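Local coordinates for uncharacterized protein (Parabacteroides merdae, PDB 4R7F) that is of unknown function but begins with a domain related to the type 9 secretion system plug protein family and contains three immunoglobulin-like beta-sandwich domains, at residues 27-32 with 187-192; 311-316 with 337-342; 316-321 with 349-354. One frame throughout, in Å; residues are numbered along the deposited sequence.

The three contacts form a chain of neighbours through two loops. Asn316 belongs to both contact 2 and contact 3, whose centres lie about 16 Å apart, and its ND2 gives a weak hydrogen bond to Asn189 O of contact 1. Contact 1 lies about 17 Å from contact 2 and about 19 Å from contact 3, centre to centre. It meets contact 3 again where Asp192 CB touches Leu318 CD1 at 3.7 Å and Arg190 NH2 approaches Leu349 CD1. A magnesium ion is about 11 Å from the Asn189 side chain, and one is about 12 Å from that of Leu349. Bound Tris, probably from the crystallisation liquor, touches contacts 1 and 3.

Contact 1 of 3, residues 27-32 with 187-192; sequences SEPYIA and QDNRRD
Asn189, in the type I' beta turn from Gln187 to Arg190, meets Glu28 and Pro29 where Glu28 to Tyr30 form an inverse gamma turn centred on Pro29. The turn thus reaches the segment leading into strand 30-32 of the plug-protein-like first domain. Asn189 ND2 donates to Glu28 OE1 at 3.1 Å with an N-H...O angle of 156°. The acceptor lies close to the amide plane, and the donor comes on the syn side of the carboxylate, slightly tilted from its plane; the two flat groups are only 16° apart. A bend at chi2 of Glu28 (-67°) brings the carboxylate to the amide. Asn189 OD1 packs against Pro29 CD at 3.7 Å and accepts a hydrogen bond from a bound Tris molecule. A leucine in place of Asn189 would probably leave Glu28 OE1 without this donor and the Tris hydroxyl without its acceptor. Further along the loop, Arg190 holds Asp192 in a side-on, two-nitrogen salt bridge: NE bonds OD1 at 2.9 Å and NH2 bonds OD2 at 2.8 Å, all in the guanidinium plane. Asp188 touches Asp271, a magnesium ligand. Strand 373-380 runs beside both segments, with Ser375 touching Glu28, Tyr377 touching Pro29 and Glu373 touching Asn189, while strand 389-397 supplies Thr395 against Glu28 and Val393 against Tyr30.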
loop_
_atom_site.group_PDB
_atom_site.type_symbol
_atom_site.label_atom_id
_atom_site.label_comp_id
_atom_site.label_asym_id
_atom_site.label_seq_id
_atom_site.Cartn_x
_atom_site.Cartn_y
_atom_site.Cartn_z
ATOM N N SER A 27 -2.862 6.430 -9.257
ATOM C CA SER A 27 -3.553 5.384 -9.975
ATOM C C SER A 27 -2.722 4.710 -11.012
ATOM O O SER A 27 -1.554 5.010 -11.176
ATOM C CB SER A 27 -4.897 5.876 -10.536
ATOM O OG SER A 27 -4.703 6.868 -11.498
ATOM N N GLU A 28 -3.330 3.707 -11.633
ATOM C CA GLU A 28 -2.762 3.054 -12.766
ATOM C C GLU A 28 -3.607 3.350 -13.985
ATOM O O GLU A 28 -4.819 3.562 -13.882
ATOM C CB GLU A 28 -2.691 1.567 -12.510
ATOM C CG GLU A 28 -1.979 1.198 -11.215
ATOM C CD GLU A 28 -0.498 1.511 -11.203
ATOM O OE1 GLU A 28 0.147 1.533 -12.270
ATOM O OE2 GLU A 28 0.018 1.703 -10.095
ATOM N N PRO A 29 -2.982 3.332 -15.160
ATOM C CA PRO A 29 -3.701 3.651 -16.394
ATOM C C PRO A 29 -4.505 2.470 -16.932
ATOM O O PRO A 29 -4.257 2.012 -18.038
ATOM C CB PRO A 29 -2.558 4.021 -17.347
ATOM C CG PRO A 29 -1.422 3.124 -16.906
ATOM C CD PRO A 29 -1.570 2.961 -15.423
ATOM N N TYR A 30 -5.395 1.940 -16.110
ATOM C CA TYR A 30 -6.371 0.968 -16.557
ATOM C C TYR A 30 -7.679 1.075 -15.800
ATOM O O TYR A 30 -7.727 1.482 -14.611
ATOM C CB TYR A 30 -5.835 -0.482 -16.501
ATOM C CG TYR A 30 -5.204 -0.911 -15.203
ATOM C CD1 TYR A 30 -5.974 -1.375 -14.142
ATOM C CD2 TYR A 30 -3.820 -0.895 -15.045
ATOM C CE1 TYR A 30 -5.384 -1.788 -12.935
ATOM C CE2 TYR A 30 -3.215 -1.298 -13.846
ATOM C CZ TYR A 30 -3.995 -1.734 -12.784
ATOM O OH TYR A 30 -3.382 -2.165 -11.617
ATOM N N ILE A 31 -8.734 0.684 -16.514
ATOM C CA ILE A 31 -10.072 0.543 -15.961
ATOM C C ILE A 31 -10.746 -0.749 -16.433
ATOM O O ILE A 31 -10.312 -1.384 -17.395
ATOM C CB ILE A 31 -10.939 1.746 -16.333
ATOM C CG1 ILE A 31 -11.045 1.915 -17.845
ATOM C CG2 ILE A 31 -10.325 3.007 -15.744
ATOM C CD1 ILE A 31 -12.054 2.971 -18.278
ATOM N N ALA A 32 -11.804 -1.147 -15.733
ATOM C CA ALA A 32 -12.567 -2.342 -16.100
ATOM C C ALA A 32 -13.592 -1.991 -17.142
ATOM O O ALA A 32 -14.175 -0.916 -17.073
ATOM C CB ALA A 32 -13.266 -2.925 -14.888
ATOM N N GLN A 187 7.796 -2.186 -14.450
ATOM C CA GLN A 187 8.285 -1.627 -13.203
ATOM C C GLN A 187 8.058 -0.135 -13.230
ATOM O O GLN A 187 8.409 0.525 -14.219
ATOM C CB GLN A 187 9.779 -1.892 -13.056
ATOM C CG GLN A 187 10.412 -1.455 -11.756
ATOM C CD GLN A 187 11.936 -1.619 -11.763
ATOM O OE1 GLN A 187 12.576 -1.360 -12.753
ATOM N NE2 GLN A 187 12.512 -2.049 -10.640
ATOM N N ASP A 188 7.468 0.395 -12.154
ATOM C CA ASP A 188 7.235 1.843 -11.996
ATOM C C ASP A 188 6.725 2.504 -13.293
ATOM O O ASP A 188 7.189 3.574 -13.688
ATOM C CB ASP A 188 8.485 2.563 -11.444
ATOM C CG ASP A 188 8.960 1.980 -10.111
ATOM O OD1 ASP A 188 8.107 1.508 -9.349
ATOM O OD2 ASP A 188 10.183 1.958 -9.834
ATOM N N ASN A 189 5.776 1.836 -13.950
ATOM C CA ASN A 189 5.155 2.351 -15.161
ATOM C C ASN A 189 6.111 2.705 -16.314
ATOM O O ASN A 189 5.824 3.600 -17.107
ATOM C CB ASN A 189 4.234 3.522 -14.772
ATOM C CG ASN A 189 2.905 3.015 -14.204
ATOM O OD1 ASN A 189 2.096 2.429 -14.919
ATOM N ND2 ASN A 189 2.713 3.186 -12.918
ATOM N N ARG A 190 7.239 1.993 -16.380
ATOM C CA ARG A 190 8.276 2.237 -17.381
ATOM C C ARG A 190 8.129 1.177 -18.440
ATOM O O ARG A 190 8.040 -0.030 -18.128
ATOM C CB ARG A 190 9.665 2.115 -16.778
ATOM C CG ARG A 190 10.075 3.309 -15.936
ATOM C CD ARG A 190 11.334 3.041 -15.101
ATOM N NE ARG A 190 12.431 2.566 -15.938
ATOM C CZ ARG A 190 13.559 2.062 -15.458
ATOM N NH1 ARG A 190 13.738 1.937 -14.155
ATOM N NH2 ARG A 190 14.513 1.678 -16.284
ATOM N N ARG A 191 8.128 1.610 -19.691
ATOM C CA ARG A 191 8.177 0.675 -20.802
ATOM C C ARG A 191 9.557 0.280 -21.170
ATOM O O ARG A 191 9.749 -0.774 -21.713
ATOM C CB ARG A 191 7.500 1.245 -22.022
ATOM C CG ARG A 191 5.996 1.357 -21.812
ATOM C CD ARG A 191 5.297 1.274 -23.147
ATOM N NE ARG A 191 3.886 1.612 -23.057
ATOM C CZ ARG A 191 3.075 1.678 -24.114
ATOM N NH1 ARG A 191 3.549 1.462 -25.345
ATOM N NH2 ARG A 191 1.791 1.983 -23.941
ATOM N N ASP A 192 10.538 1.119 -20.884
ATOM C CA ASP A 192 11.888 0.869 -21.380
ATOM C C ASP A 192 12.499 -0.441 -20.886
ATOM O O ASP A 192 13.252 -1.083 -21.626
ATOM C CB ASP A 192 12.792 2.048 -21.038
ATOM C CG ASP A 192 13.041 2.183 -19.536
ATOM O OD1 ASP A 192 12.151 2.683 -18.832
ATOM O OD2 ASP A 192 14.140 1.816 -19.071
#

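Contact 2 of 3, residues 311-316 with 337-342; sequences GELFNN and VLLKQG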
loop_
_atom_site.group_PDB
_atom_site.type_symbol
_atom_site.label_atom_id
_atom_site.label_comp_id
_atom_site.label_asym_id
_atom_site.label_seq_id
_atom_site.Cartn_x
_atom_site.Cartn_y
_atom_site.Cartn_z
ATOM N N GLY A 311 10.722 9.956 -15.306
ATOM C CA GLY A 311 9.557 10.086 -14.413
ATOM C C GLY A 311 8.322 10.444 -15.238
ATOM O O GLY A 311 8.417 10.604 -16.462
ATOM N N GLU A 312 7.176 10.595 -14.569
ATOM C CA GLU A 312 5.889 10.938 -15.200
ATOM C C GLU A 312 6.051 12.314 -15.885
ATOM O O GLU A 312 5.425 12.601 -16.874
ATOM C CB GLU A 312 4.711 10.914 -14.166
ATOM C CG GLU A 312 3.263 10.743 -14.718
ATOM C CD GLU A 312 2.123 11.328 -13.834
ATOM O OE1 GLU A 312 2.282 11.536 -12.615
ATOM O OE2 GLU A 312 1.034 11.612 -14.377
ATOM N N LEU A 313 6.925 13.171 -15.366
ATOM C CA LEU A 313 7.157 14.483 -15.998
ATOM C C LEU A 313 7.550 14.434 -17.489
ATOM O O LEU A 313 7.327 15.391 -18.197
ATOM C CB LEU A 313 8.217 15.294 -15.257
ATOM C CG LEU A 313 9.716 15.070 -15.457
ATOM C CD1 LEU A 313 10.481 16.134 -14.662
ATOM C CD2 LEU A 313 10.120 13.661 -15.015
ATOM N N PHE A 314 8.170 13.343 -17.934
ATOM C CA PHE A 314 8.389 13.096 -19.366
ATOM C C PHE A 314 7.639 11.842 -19.841
ATOM O O PHE A 314 8.038 11.216 -20.816
ATOM C CB PHE A 314 9.854 12.864 -19.617
ATOM C CG PHE A 314 10.664 14.088 -19.574
ATOM C CD1 PHE A 314 10.603 14.987 -20.606
ATOM C CD2 PHE A 314 11.513 14.335 -18.507
ATOM C CE1 PHE A 314 11.379 16.123 -20.581
ATOM C CE2 PHE A 314 12.270 15.482 -18.469
ATOM C CZ PHE A 314 12.214 16.369 -19.509
ATOM N N ASN A 315 6.576 11.458 -19.131
ATOM C CA ASN A 315 5.794 10.272 -19.481
ATOM C C ASN A 315 6.648 9.004 -19.540
ATOM O O ASN A 315 6.367 8.064 -20.301
ATOM C CB ASN A 315 5.082 10.519 -20.815
ATOM C CG ASN A 315 4.235 11.778 -20.781
ATOM O OD1 ASN A 315 4.545 12.801 -21.419
ATOM N ND2 ASN A 315 3.170 11.715 -20.016
ATOM N N ASN A 316 7.714 8.982 -18.742
ATOM C CA ASN A 316 8.649 7.857 -18.789
ATOM C C ASN A 316 9.162 7.480 -20.208
ATOM O O ASN A 316 9.495 6.348 -20.476
ATOM C CB ASN A 316 8.059 6.661 -18.044
ATOM C CG ASN A 316 8.066 6.864 -16.536
ATOM O OD1 ASN A 316 8.989 7.440 -15.972
ATOM N ND2 ASN A 316 7.030 6.426 -15.897
ATOM N N VAL A 337 13.820 22.684 -17.936
ATOM C CA VAL A 337 12.538 22.139 -18.365
ATOM C C VAL A 337 11.419 23.056 -17.879
ATOM O O VAL A 337 11.344 23.392 -16.702
ATOM C CB VAL A 337 12.323 20.752 -17.709
ATOM C CG1 VAL A 337 11.050 20.105 -18.236
ATOM C CG2 VAL A 337 13.537 19.892 -17.952
ATOM N N LEU A 338 10.519 23.421 -18.768
ATOM C CA LEU A 338 9.351 24.175 -18.364
ATOM C C LEU A 338 8.298 23.212 -17.796
ATOM O O LEU A 338 7.766 22.362 -18.497
ATOM C CB LEU A 338 8.785 24.942 -19.551
ATOM C CG LEU A 338 7.672 25.953 -19.252
ATOM C CD1 LEU A 338 8.252 27.231 -18.661
ATOM C CD2 LEU A 338 6.870 26.295 -20.498
ATOM N N LEU A 339 7.998 23.424 -16.525
ATOM C CA LEU A 339 7.156 22.585 -15.702
ATOM C C LEU A 339 6.125 23.430 -14.938
ATOM O O LEU A 339 6.403 24.561 -14.470
ATOM C CB LEU A 339 8.019 21.817 -14.677
ATOM C CG LEU A 339 8.950 20.749 -15.274
ATOM C CD1 LEU A 339 9.861 20.155 -14.222
ATOM C CD2 LEU A 339 8.145 19.648 -15.931
ATOM N N LYS A 340 4.934 22.858 -14.831
ATOM C CA LYS A 340 3.856 23.391 -14.010
ATOM C C LYS A 340 4.137 23.105 -12.551
ATOM O O LYS A 340 4.579 22.011 -12.175
ATOM C CB LYS A 340 2.544 22.753 -14.430
ATOM C CG LYS A 340 1.284 23.429 -13.939
ATOM C CD LYS A 340 0.054 22.659 -14.435
ATOM C CE LYS A 340 -1.217 23.483 -14.326
ATOM N NZ LYS A 340 -2.252 23.042 -15.294
ATOM N N GLN A 341 3.877 24.102 -11.728
ATOM C CA GLN A 341 4.106 24.016 -10.298
ATOM C C GLN A 341 3.475 22.793 -9.639
ATOM O O GLN A 341 2.332 22.437 -9.951
ATOM C CB GLN A 341 3.531 25.240 -9.609
ATOM C CG GLN A 341 4.219 26.530 -9.908
ATOM C CD GLN A 341 3.504 27.658 -9.203
ATOM O OE1 GLN A 341 2.448 28.114 -9.656
ATOM N NE2 GLN A 341 4.055 28.087 -8.074
ATOM N N GLY A 342 4.203 22.216 -8.683
ATOM C CA GLY A 342 3.744 21.038 -7.952
ATOM C C GLY A 342 4.879 20.265 -7.278
ATOM O O GLY A 342 5.987 20.793 -7.105
#
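Leu313, in the short 3-10 segment 312-313, and Phe314 next to it reach two residues of strand 332-340, Leu339 and Val337. The contact is wholly apolar. Leu313 CD1 meets Leu339 CD1 at 4.1 Å, methyl against methyl, the two side chains crossing at a slant. Phe314 CZ approaches Val337 from the opposite direction and rests against both of its methyls, CG1 and CG2 each 4.1 Å away. Leu313 holds CG between its backbone N and carbonyl carbon (chi1 81°), a less roomy position that turns CD1 to the strand and CD2 back over Gly311. The backbone angles of Gly311 by themselves call for glycine, and Leu313 CD2 fills the place beside it. Gly311 O also holds the turn together: Phe314 N at 3.1 Å and Asn316 N at 2.9 Å reach it from opposite faces of its plane. Beyond, Glu312 is backbone-bonded to Gly272, and Leu309 and Ser322 also touch Phe314. The loop follows strand 305-310, which pairs with strand 342-352, whereas strand 332-340 lies between strands 290-298 and 325-327, joined to the former by backbone bonds of Val337 with Val293 and of Leu339 with Tyr291.

Contact 3 of 3, residues 316-321 with 349-354; sequences NVLDEK and LFVPTG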
loop_
_atom_site.group_PDB
_atom_site.type_symbol
_atom_site.label_atom_id
_atom_site.label_comp_id
_atom_site.label_asym_id
_atom_site.label_seq_id
_atom_site.Cartn_x
_atom_site.Cartn_y
_atom_site.Cartn_z
ATOM N N ASN A 316 7.714 8.982 -18.742
ATOM C CA ASN A 316 8.649 7.857 -18.789
ATOM C C ASN A 316 9.162 7.480 -20.208
ATOM O O ASN A 316 9.495 6.348 -20.476
ATOM C CB ASN A 316 8.059 6.661 -18.044
ATOM C CG ASN A 316 8.066 6.864 -16.536
ATOM O OD1 ASN A 316 8.989 7.440 -15.972
ATOM N ND2 ASN A 316 7.030 6.426 -15.897
ATOM N N VAL A 317 9.257 8.476 -21.088
ATOM C CA VAL A 317 9.855 8.319 -22.408
ATOM C C VAL A 317 11.343 8.685 -22.376
ATOM O O VAL A 317 11.731 9.747 -21.897
ATOM C CB VAL A 317 9.074 9.190 -23.429
ATOM C CG1 VAL A 317 9.697 9.205 -24.831
ATOM C CG2 VAL A 317 7.617 8.737 -23.473
ATOM N N LEU A 318 12.162 7.775 -22.891
ATOM C CA LEU A 318 13.589 7.985 -23.049
ATOM C C LEU A 318 13.799 8.319 -24.506
ATOM O O LEU A 318 13.800 7.430 -25.353
ATOM C CB LEU A 318 14.390 6.729 -22.668
ATOM C CG LEU A 318 14.094 6.211 -21.256
ATOM C CD1 LEU A 318 14.993 5.015 -20.987
ATOM C CD2 LEU A 318 14.345 7.309 -20.249
ATOM N N ASP A 319 13.957 9.621 -24.775
ATOM C CA ASP A 319 14.235 10.153 -26.090
ATOM C C ASP A 319 14.953 11.538 -25.991
ATOM O O ASP A 319 15.424 11.942 -24.934
ATOM C CB ASP A 319 12.916 10.245 -26.873
ATOM C CG ASP A 319 11.992 11.406 -26.399
ATOM O OD1 ASP A 319 12.304 12.097 -25.375
ATOM O OD2 ASP A 319 10.927 11.615 -27.059
ATOM N N GLU A 320 15.011 12.258 -27.096
ATOM C CA GLU A 320 15.775 13.497 -27.193
ATOM C C GLU A 320 15.216 14.579 -26.308
ATOM O O GLU A 320 15.912 15.516 -26.018
ATOM C CB GLU A 320 15.758 14.032 -28.636
ATOM C CG GLU A 320 16.484 13.124 -29.624
ATOM C CD GLU A 320 15.614 12.046 -30.301
ATOM O OE1 GLU A 320 14.377 11.908 -30.011
ATOM O OE2 GLU A 320 16.219 11.322 -31.130
ATOM N N LYS A 321 13.948 14.480 -25.938
ATOM C CA LYS A 321 13.381 15.432 -25.029
ATOM C C LYS A 321 13.887 15.228 -23.635
ATOM O O LYS A 321 14.017 16.199 -22.934
ATOM C CB LYS A 321 11.863 15.340 -24.967
ATOM C CG LYS A 321 11.125 15.499 -26.285
ATOM C CD LYS A 321 9.635 15.655 -25.923
ATOM C CE LYS A 321 8.690 14.802 -26.757
ATOM N NZ LYS A 321 8.809 13.336 -26.523
ATOM N N LEU A 349 18.396 8.004 -15.396
ATOM C CA LEU A 349 18.686 6.689 -15.912
ATOM C C LEU A 349 19.800 6.791 -16.932
ATOM O O LEU A 349 19.858 7.732 -17.687
ATOM C CB LEU A 349 17.454 6.102 -16.590
ATOM C CG LEU A 349 16.234 5.770 -15.744
ATOM C CD1 LEU A 349 15.176 5.146 -16.658
ATOM C CD2 LEU A 349 16.595 4.805 -14.630
ATOM N N PHE A 350 20.658 5.792 -16.938
ATOM C CA PHE A 350 21.699 5.606 -17.916
ATOM C C PHE A 350 21.246 4.581 -18.975
ATOM O O PHE A 350 20.797 3.492 -18.627
ATOM C CB PHE A 350 22.934 5.059 -17.176
ATOM C CG PHE A 350 24.097 4.785 -18.047
ATOM C CD1 PHE A 350 24.806 5.827 -18.626
ATOM C CD2 PHE A 350 24.497 3.484 -18.294
ATOM C CE1 PHE A 350 25.895 5.575 -19.451
ATOM C CE2 PHE A 350 25.585 3.225 -19.111
ATOM C CZ PHE A 350 26.293 4.275 -19.677
ATOM N N VAL A 351 21.409 4.902 -20.248
ATOM C CA VAL A 351 21.110 3.958 -21.339
ATOM C C VAL A 351 22.418 3.683 -22.057
ATOM O O VAL A 351 22.982 4.605 -22.653
ATOM C CB VAL A 351 20.102 4.533 -22.339
ATOM C CG1 VAL A 351 19.811 3.527 -23.439
ATOM C CG2 VAL A 351 18.821 4.930 -21.630
ATOM N N PRO A 352 22.936 2.439 -21.960
ATOM C CA PRO A 352 24.194 2.029 -22.590
ATOM C C PRO A 352 24.057 2.198 -24.083
ATOM O O PRO A 352 22.943 2.137 -24.573
ATOM C CB PRO A 352 24.353 0.529 -22.216
ATOM C CG PRO A 352 23.364 0.281 -21.174
ATOM C CD PRO A 352 22.287 1.328 -21.257
ATOM N N THR A 353 25.148 2.465 -24.795
ATOM C CA THR A 353 25.047 2.740 -26.234
ATOM C C THR A 353 24.646 1.429 -26.888
ATOM O O THR A 353 25.079 0.352 -26.455
ATOM C CB THR A 353 26.349 3.317 -26.852
ATOM O OG1 THR A 353 27.477 2.488 -26.497
ATOM C CG2 THR A 353 26.561 4.844 -26.425
ATOM N N GLY A 354 23.760 1.524 -27.876
ATOM C CA GLY A 354 23.168 0.348 -28.524
ATOM C C GLY A 354 22.101 -0.372 -27.724
ATOM O O GLY A 354 21.861 -1.560 -27.949
#
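Leu318 overlaps Val351 and Leu349 with its two methyls, one for each residue. CD1 lies 3.9 Å from Val351 CG2, and CD2 lies 4.3 Å from Leu349 CD1. Here an irregular loop folds over the end of strand 342-352, which pairs with strand 305-310 in an antiparallel sheet, in a protein with three immunoglobulin-like beta-sandwich domains. Leu349 and Val351, two residues apart on this strand, both point toward the loop, while Phe350 between them points away, as the alternation of a beta strand requires. Leu318 carries CG anti to its carbonyl carbon (chi1 -55°), which spreads the fork of its methyls across the two strand residues; it crosses Val351 at a slant. Tyr308 of strand 305-310 touches Leu318 and Val351 alike, and backbone bonds join Leu349 to Tyr308 and Val351 to Ser306. The backbone N of Leu318 donates to a bound Tris molecule, probably from the crystallisation liquor, which may mark a pocket. On both sides of Leu318 along the chain, Ser322 OG ties down the backbone, bonded to Val317 O and Asp319 N. Asp319 forms an Asx turn, its OD1 accepting from Lys321 N at 2.9 Å, from well above the carboxylate plane. Lys321 NZ, also paired with Asp8, meets the syn lone pair of Asp319 OD2 in a salt bridge of 2.8 Å.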